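PDB 3O0H: glutathione reductase from Bartonella henselae, which catalyses the NADPH-dependent reduction of glutathione disulfide to glutathione, with bound FAD probably relaying the electrons. Local coordinates for residues Ala298-Val310 with Thr316-Gly329. Residues are numbered along the deposited sequence; the frame is centred on the assembly and turned at random.
Sequences AGVKVNEFGAVVV and TNVSHIWAVGDVTG. With FAD (flavin-adenine dinucleotide), chain H.
V308 lays its CG1 methyl over two side chains at once, T316 CG2 at 3.7 Å and A323 CB, while its CG2 meets V327 CG2. Strand 321-323 forms one edge of the parallel FAD-binding sheet of the Rossmann type, hydrogen-bonded to strand 158-160, and the loop 298-310 covers the face carrying I321 and A323. V308 serves two neighbourhoods because CG1 stands anti to its backbone N (chi1 175°) toward T316 and A323, while CG2, anti to the carbonyl carbon, turns to V327. V310 CG1 adds a second methyl on A323 CB, at 3.8 Å. Farther along, V300 CG2 packs on I321 CD1, which also touches A298 CB.

Polar bonds pin the layer at two places. At one end the N317 amide bridges the loop backbone: ND2 donates to G299 O at 3.1 Å, nearly in line with that carbonyl, and OD1 accepts from K301 N at 2.9 Å, the donor lying 38° above the carbonyl plane. T316 OG1 accepts from V318 N, an ST turn that spans N317, and separately donates to I321 O. At the other end V308 N donates to V327 O at 3.0 Å, tying the loop to the 3-10 turn 326-328. Just before that turn, G325 CA lies 3.4 Å from FAD O2P, and the T328 hydroxyl and amide both donate to G325 O. D326 N donates to FAD O2P, and D326 OD1 accepts from the ribityl hydroxyl FAD O3' at 2.9 Å.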
loop_
_atom_site.group_PDB
_atom_site.type_symbol
_atom_site.label_atom_id
_atom_site.label_comp_id
_atom_site.label_asym_id
_atom_site.label_seq_id
_atom_site.Cartn_x
_atom_site.Cartn_y
_atom_site.Cartn_z
ATOM N N ALA B 298 43.816 -16.092 6.874
ATOM C CA ALA B 298 43.518 -15.177 7.987
ATOM C C ALA B 298 43.125 -15.902 9.237
ATOM O O ALA B 298 43.033 -15.291 10.313
ATOM C CB ALA B 298 42.434 -14.220 7.597
ATOM N N GLY B 299 42.847 -17.196 9.135
ATOM C CA GLY B 299 42.351 -17.945 10.290
ATOM C C GLY B 299 40.878 -17.712 10.638
ATOM O O GLY B 299 40.443 -18.025 11.763
ATOM N N VAL B 300 40.096 -17.239 9.662
ATOM C CA VAL B 300 38.675 -16.910 9.883
ATOM C C VAL B 300 37.828 -18.154 9.774
ATOM O O VAL B 300 37.895 -18.875 8.777
ATOM C CB VAL B 300 38.178 -15.833 8.916
ATOM C CG1 VAL B 300 36.612 -15.752 8.901
ATOM C CG2 VAL B 300 38.847 -14.450 9.242
ATOM N N LYS B 301 37.019 -18.399 10.785
ATOM C CA LYS B 301 36.201 -19.608 10.835
ATOM C C LYS B 301 34.969 -19.521 9.903
ATOM O O LYS B 301 34.229 -18.528 9.884
ATOM C CB LYS B 301 35.804 -19.904 12.287
ATOM C CG LYS B 301 34.657 -20.897 12.487
ATOM C CD LYS B 301 35.135 -22.279 12.714
ATOM C CE LYS B 301 33.991 -23.287 12.709
ATOM N NZ LYS B 301 34.576 -24.642 12.637
ATOM N N VAL B 302 34.798 -20.581 9.126
ATOM C CA VAL B 302 33.700 -20.765 8.215
ATOM C C VAL B 302 33.008 -22.078 8.583
ATOM O O VAL B 302 33.664 -23.064 8.835
ATOM C CB VAL B 302 34.208 -20.850 6.786
ATOM C CG1 VAL B 302 33.060 -21.097 5.806
ATOM C CG2 VAL B 302 35.000 -19.561 6.437
ATOM N N ASN B 303 31.690 -22.094 8.632
ATOM C CA ASN B 303 30.964 -23.269 9.089
ATOM C C ASN B 303 30.643 -24.215 7.945
ATOM O O ASN B 303 31.022 -23.949 6.829
ATOM C CB ASN B 303 29.674 -22.886 9.864
ATOM C CG ASN B 303 28.597 -22.261 8.989
ATOM O OD1 ASN B 303 28.622 -22.300 7.759
ATOM N ND2 ASN B 303 27.623 -21.670 9.654
ATOM N N GLU B 304 29.950 -25.311 8.245
ATOM C CA GLU B 304 29.637 -26.342 7.261
ATOM C C GLU B 304 28.747 -25.854 6.090
ATOM O O GLU B 304 28.609 -26.575 5.083
ATOM C CB GLU B 304 28.977 -27.562 7.945
ATOM C CG GLU B 304 27.585 -27.277 8.513
ATOM C CD GLU B 304 27.045 -28.387 9.374
ATOM O OE1 GLU B 304 26.794 -29.480 8.829
ATOM O OE2 GLU B 304 26.867 -28.150 10.589
ATOM N N PHE B 305 28.067 -24.710 6.273
ATOM C CA PHE B 305 27.229 -24.154 5.257
ATOM C C PHE B 305 27.952 -23.073 4.501
ATOM O O PHE B 305 27.300 -22.363 3.734
ATOM C CB PHE B 305 25.877 -23.654 5.847
ATOM C CG PHE B 305 25.192 -24.688 6.723
ATOM C CD1 PHE B 305 24.603 -25.800 6.158
ATOM C CD2 PHE B 305 25.219 -24.582 8.119
ATOM C CE1 PHE B 305 24.007 -26.789 6.968
ATOM C CE2 PHE B 305 24.650 -25.518 8.923
ATOM C CZ PHE B 305 24.033 -26.643 8.354
ATOM N N GLY B 306 29.278 -22.936 4.705
ATOM C CA GLY B 306 30.059 -21.922 4.010
ATOM C C GLY B 306 29.942 -20.518 4.569
ATOM O O GLY B 306 30.501 -19.557 4.010
ATOM N N ALA B 307 29.239 -20.374 5.686
ATOM C CA ALA B 307 29.042 -19.061 6.277
ATOM C C ALA B 307 30.274 -18.648 7.096
ATOM O O ALA B 307 30.864 -19.469 7.795
ATOM C CB ALA B 307 27.790 -19.067 7.155
ATOM N N VAL B 308 30.665 -17.387 6.996
ATOM C CA VAL B 308 31.558 -16.787 7.961
ATOM C C VAL B 308 30.801 -16.647 9.321
ATOM O O VAL B 308 29.748 -15.981 9.407
ATOM C CB VAL B 308 32.080 -15.411 7.473
ATOM C CG1 VAL B 308 32.941 -14.729 8.582
ATOM C CG2 VAL B 308 32.867 -15.541 6.188
ATOM N N VAL B 309 31.360 -17.241 10.371
ATOM C CA VAL B 309 30.769 -17.209 11.682
ATOM C C VAL B 309 31.072 -15.871 12.332
ATOM O O VAL B 309 32.222 -15.438 12.340
ATOM C CB VAL B 309 31.238 -18.369 12.510
ATOM C CG1 VAL B 309 30.592 -18.386 13.974
ATOM C CG2 VAL B 309 30.954 -19.685 11.764
ATOM N N VAL B 310 30.008 -15.164 12.733
ATOM C CA VAL B 310 30.156 -13.907 13.439
ATOM C C VAL B 310 29.434 -13.941 14.782
ATOM O O VAL B 310 28.486 -14.725 14.996
ATOM C CB VAL B 310 29.691 -12.739 12.590
ATOM C CG1 VAL B 310 30.562 -12.644 11.294
ATOM C CG2 VAL B 310 28.155 -12.831 12.261
ATOM N N THR B 316 34.236 -11.748 13.532
ATOM C CA THR B 316 34.756 -13.114 13.369
ATOM C C THR B 316 35.526 -13.574 14.623
ATOM O O THR B 316 35.655 -12.851 15.645
ATOM C CB THR B 316 35.656 -13.263 12.086
ATOM O OG1 THR B 316 36.951 -12.702 12.331
ATOM C CG2 THR B 316 34.992 -12.566 10.833
ATOM N N ASN B 317 36.059 -14.799 14.550
ATOM C CA ASN B 317 36.985 -15.295 15.570
ATOM C C ASN B 317 38.360 -14.614 15.561
ATOM O O ASN B 317 39.161 -14.893 16.431
ATOM C CB ASN B 317 37.129 -16.819 15.477
ATOM C CG ASN B 317 37.807 -17.267 14.181
ATOM O OD1 ASN B 317 37.502 -16.786 13.119
ATOM N ND2 ASN B 317 38.742 -18.189 14.296
ATOM N N VAL B 318 38.629 -13.752 14.584
ATOM C CA VAL B 318 39.798 -12.901 14.570
ATOM C C VAL B 318 39.360 -11.464 14.866
ATOM O O VAL B 318 38.621 -10.857 14.082
ATOM C CB VAL B 318 40.533 -12.954 13.211
ATOM C CG1 VAL B 318 41.803 -12.081 13.231
ATOM C CG2 VAL B 318 40.873 -14.422 12.899
ATOM N N SER B 319 39.861 -10.931 15.985
ATOM C CA SER B 319 39.271 -9.766 16.643
ATOM C C SER B 319 39.232 -8.475 15.781
ATOM O O SER B 319 38.440 -7.622 16.060
ATOM C CB SER B 319 39.945 -9.517 18.010
ATOM O OG SER B 319 41.303 -9.069 17.833
ATOM N N HIS B 320 40.071 -8.364 14.759
ATOM C CA HIS B 320 40.071 -7.203 13.809
ATOM C C HIS B 320 39.422 -7.511 12.450
ATOM O O HIS B 320 39.505 -6.703 11.506
ATOM C CB HIS B 320 41.507 -6.699 13.591
ATOM C CG HIS B 320 42.365 -7.663 12.851
ATOM N ND1 HIS B 320 43.009 -8.708 13.485
ATOM C CD2 HIS B 320 42.655 -7.772 11.526
ATOM C CE1 HIS B 320 43.668 -9.412 12.576
ATOM N NE2 HIS B 320 43.456 -8.877 11.384
ATOM N N ILE B 321 38.754 -8.665 12.353
ATOM C CA ILE B 321 38.046 -9.054 11.138
ATOM C C ILE B 321 36.547 -9.229 11.450
ATOM O O ILE B 321 36.170 -9.962 12.395
ATOM C CB ILE B 321 38.646 -10.312 10.486
ATOM C CG1 ILE B 321 40.151 -10.137 10.259
ATOM C CG2 ILE B 321 37.978 -10.605 9.124
ATOM C CD1 ILE B 321 40.886 -11.401 9.691
ATOM N N TRP B 322 35.714 -8.513 10.685
ATOM C CA TRP B 322 34.261 -8.518 10.870
ATOM C C TRP B 322 33.660 -8.980 9.569
ATOM O O TRP B 322 34.377 -9.090 8.583
ATOM C CB TRP B 322 33.753 -7.112 11.217
ATOM C CG TRP B 322 34.005 -6.594 12.657
ATOM C CD1 TRP B 322 33.088 -6.561 13.690
ATOM C CD2 TRP B 322 35.179 -5.969 13.156
ATOM N NE1 TRP B 322 33.631 -5.991 14.784
ATOM C CE2 TRP B 322 34.919 -5.614 14.504
ATOM C CE3 TRP B 322 36.419 -5.666 12.604
ATOM C CZ2 TRP B 322 35.855 -4.981 15.312
ATOM C CZ3 TRP B 322 37.355 -5.037 13.396
ATOM C CH2 TRP B 322 37.079 -4.703 14.752
ATOM N N ALA B 323 32.354 -9.273 9.550
ATOM C CA ALA B 323 31.659 -9.674 8.298
ATOM C C ALA B 323 30.196 -9.267 8.426
ATOM O O ALA B 323 29.651 -9.283 9.541
ATOM C CB ALA B 323 31.760 -11.197 8.030
ATOM N N VAL B 324 29.568 -8.909 7.305
ATOM C CA VAL B 324 28.185 -8.444 7.262
ATOM C C VAL B 324 27.523 -9.058 6.033
ATOM O O VAL B 324 28.208 -9.358 5.035
ATOM C CB VAL B 324 28.118 -6.889 7.186
ATOM C CG1 VAL B 324 28.630 -6.287 8.487
ATOM C CG2 VAL B 324 28.930 -6.325 5.992
ATOM N N GLY B 325 26.210 -9.247 6.101
ATOM C CA GLY B 325 25.444 -9.565 4.928
ATOM C C GLY B 325 25.266 -11.004 4.682
ATOM O O GLY B 325 25.419 -11.801 5.611
ATOM N N ASP B 326 25.043 -11.356 3.395
ATOM C CA ASP B 326 24.735 -12.736 2.986
ATOM C C ASP B 326 25.864 -13.678 3.376
ATOM O O ASP B 326 25.624 -14.847 3.742
ATOM C CB ASP B 326 24.518 -12.829 1.461
ATOM C CG ASP B 326 23.235 -12.180 0.971
ATOM O OD1 ASP B 326 22.451 -11.630 1.774
ATOM O OD2 ASP B 326 23.023 -12.221 -0.288
ATOM N N VAL B 327 27.108 -13.171 3.372
ATOM C CA VAL B 327 28.247 -14.045 3.629
ATOM C C VAL B 327 28.239 -14.676 5.051
ATOM O O VAL B 327 28.888 -15.700 5.300
ATOM C CB VAL B 327 29.592 -13.286 3.372
ATOM C CG1 VAL B 327 29.928 -12.269 4.547
ATOM C CG2 VAL B 327 30.733 -14.312 3.159
ATOM N N THR B 328 27.462 -14.100 5.969
ATOM C CA THR B 328 27.420 -14.544 7.343
ATOM C C THR B 328 26.388 -15.634 7.536
ATOM O O THR B 328 26.258 -16.176 8.634
ATOM C CB THR B 328 27.131 -13.364 8.324
ATOM O OG1 THR B 328 25.783 -12.896 8.149
ATOM C CG2 THR B 328 28.125 -12.204 8.099
ATOM N N GLY B 329 25.627 -15.969 6.482
ATOM C CA GLY B 329 24.785 -17.148 6.554
ATOM C C GLY B 329 23.343 -16.932 6.978
ATOM O O GLY B 329 22.553 -17.872 6.999
HETATM P PA FAD H . 26.214 -8.262 -2.269
HETATM O O1A FAD H . 25.961 -9.495 -3.082
HETATM O O2A FAD H . 25.231 -7.149 -2.508
HETATM O O5B FAD H . 27.692 -7.689 -2.470
HETATM C C5B FAD H . 28.856 -8.487 -2.495
HETATM C C4B FAD H . 29.812 -7.780 -3.434
HETATM O O4B FAD H . 31.135 -8.273 -3.285
HETATM C C3B FAD H . 29.459 -7.936 -4.909
HETATM O O3B FAD H . 29.403 -6.653 -5.540
HETATM C C2B FAD H . 30.591 -8.767 -5.484
HETATM O O2B FAD H . 30.883 -8.382 -6.806
HETATM C C1B FAD H . 31.747 -8.441 -4.602
HETATM N N9A FAD H . 32.777 -9.443 -4.283
HETATM C C8A FAD H . 32.597 -10.722 -3.845
HETATM N N7A FAD H . 33.798 -11.234 -3.534
HETATM C C5A FAD H . 34.733 -10.268 -3.774
HETATM C C6A FAD H . 36.085 -10.202 -3.567
HETATM N N6A FAD H . 36.801 -11.237 -3.101
HETATM N N1A FAD H . 36.754 -9.045 -3.885
HETATM C C2A FAD H . 36.050 -7.962 -4.358
HETATM N N3A FAD H . 34.707 -8.010 -4.531
HETATM C C4A FAD H . 34.079 -9.144 -4.193
HETATM N N1 FAD H . 16.901 -8.988 -1.392
HETATM C C2 FAD H . 15.856 -8.222 -0.917
HETATM O O2 FAD H . 15.859 -7.715 0.234
HETATM N N3 FAD H . 14.799 -7.998 -1.707
HETATM C C4 FAD H . 14.719 -8.474 -3.006
HETATM O O4 FAD H . 13.715 -8.171 -3.662
HETATM C C4X FAD H . 15.771 -9.249 -3.496
HETATM N N5 FAD H . 15.765 -9.736 -4.774
HETATM C C5X FAD H . 16.867 -10.468 -5.217
HETATM C C6 FAD H . 16.832 -10.966 -6.508
HETATM C C7 FAD H . 17.904 -11.690 -7.012
HETATM C C7M FAD H . 17.824 -12.202 -8.439
HETATM C C8 FAD H . 19.015 -11.911 -6.221
HETATM C C8M FAD H . 20.180 -12.732 -6.732
HETATM C C9 FAD H . 19.045 -11.437 -4.914
HETATM C C9A FAD H . 17.960 -10.715 -4.407
HETATM N N10 FAD H . 17.945 -10.212 -3.118
HETATM C C10 FAD H . 16.877 -9.472 -2.677
HETATM C "C1'" FAD H . 19.061 -10.435 -2.174
HETATM C "C2'" FAD H . 20.033 -9.286 -2.089
HETATM O "O2'" FAD H . 20.608 -9.086 -3.366
HETATM C "C3'" FAD H . 21.101 -9.652 -1.092
HETATM O "O3'" FAD H . 20.580 -10.132 0.134
HETATM C "C4'" FAD H . 22.058 -8.495 -0.899
HETATM O "O4'" FAD H . 22.585 -8.125 -2.175
HETATM C "C5'" FAD H . 23.212 -8.892 0.013
HETATM O "O5'" FAD H . 24.084 -7.763 0.244
HETATM P P FAD H . 25.622 -8.110 0.543
HETATM O O1P FAD H . 26.359 -6.848 0.931
HETATM O O2P FAD H . 25.701 -9.211 1.578
HETATM O O3P FAD H . 26.246 -8.781 -0.751
#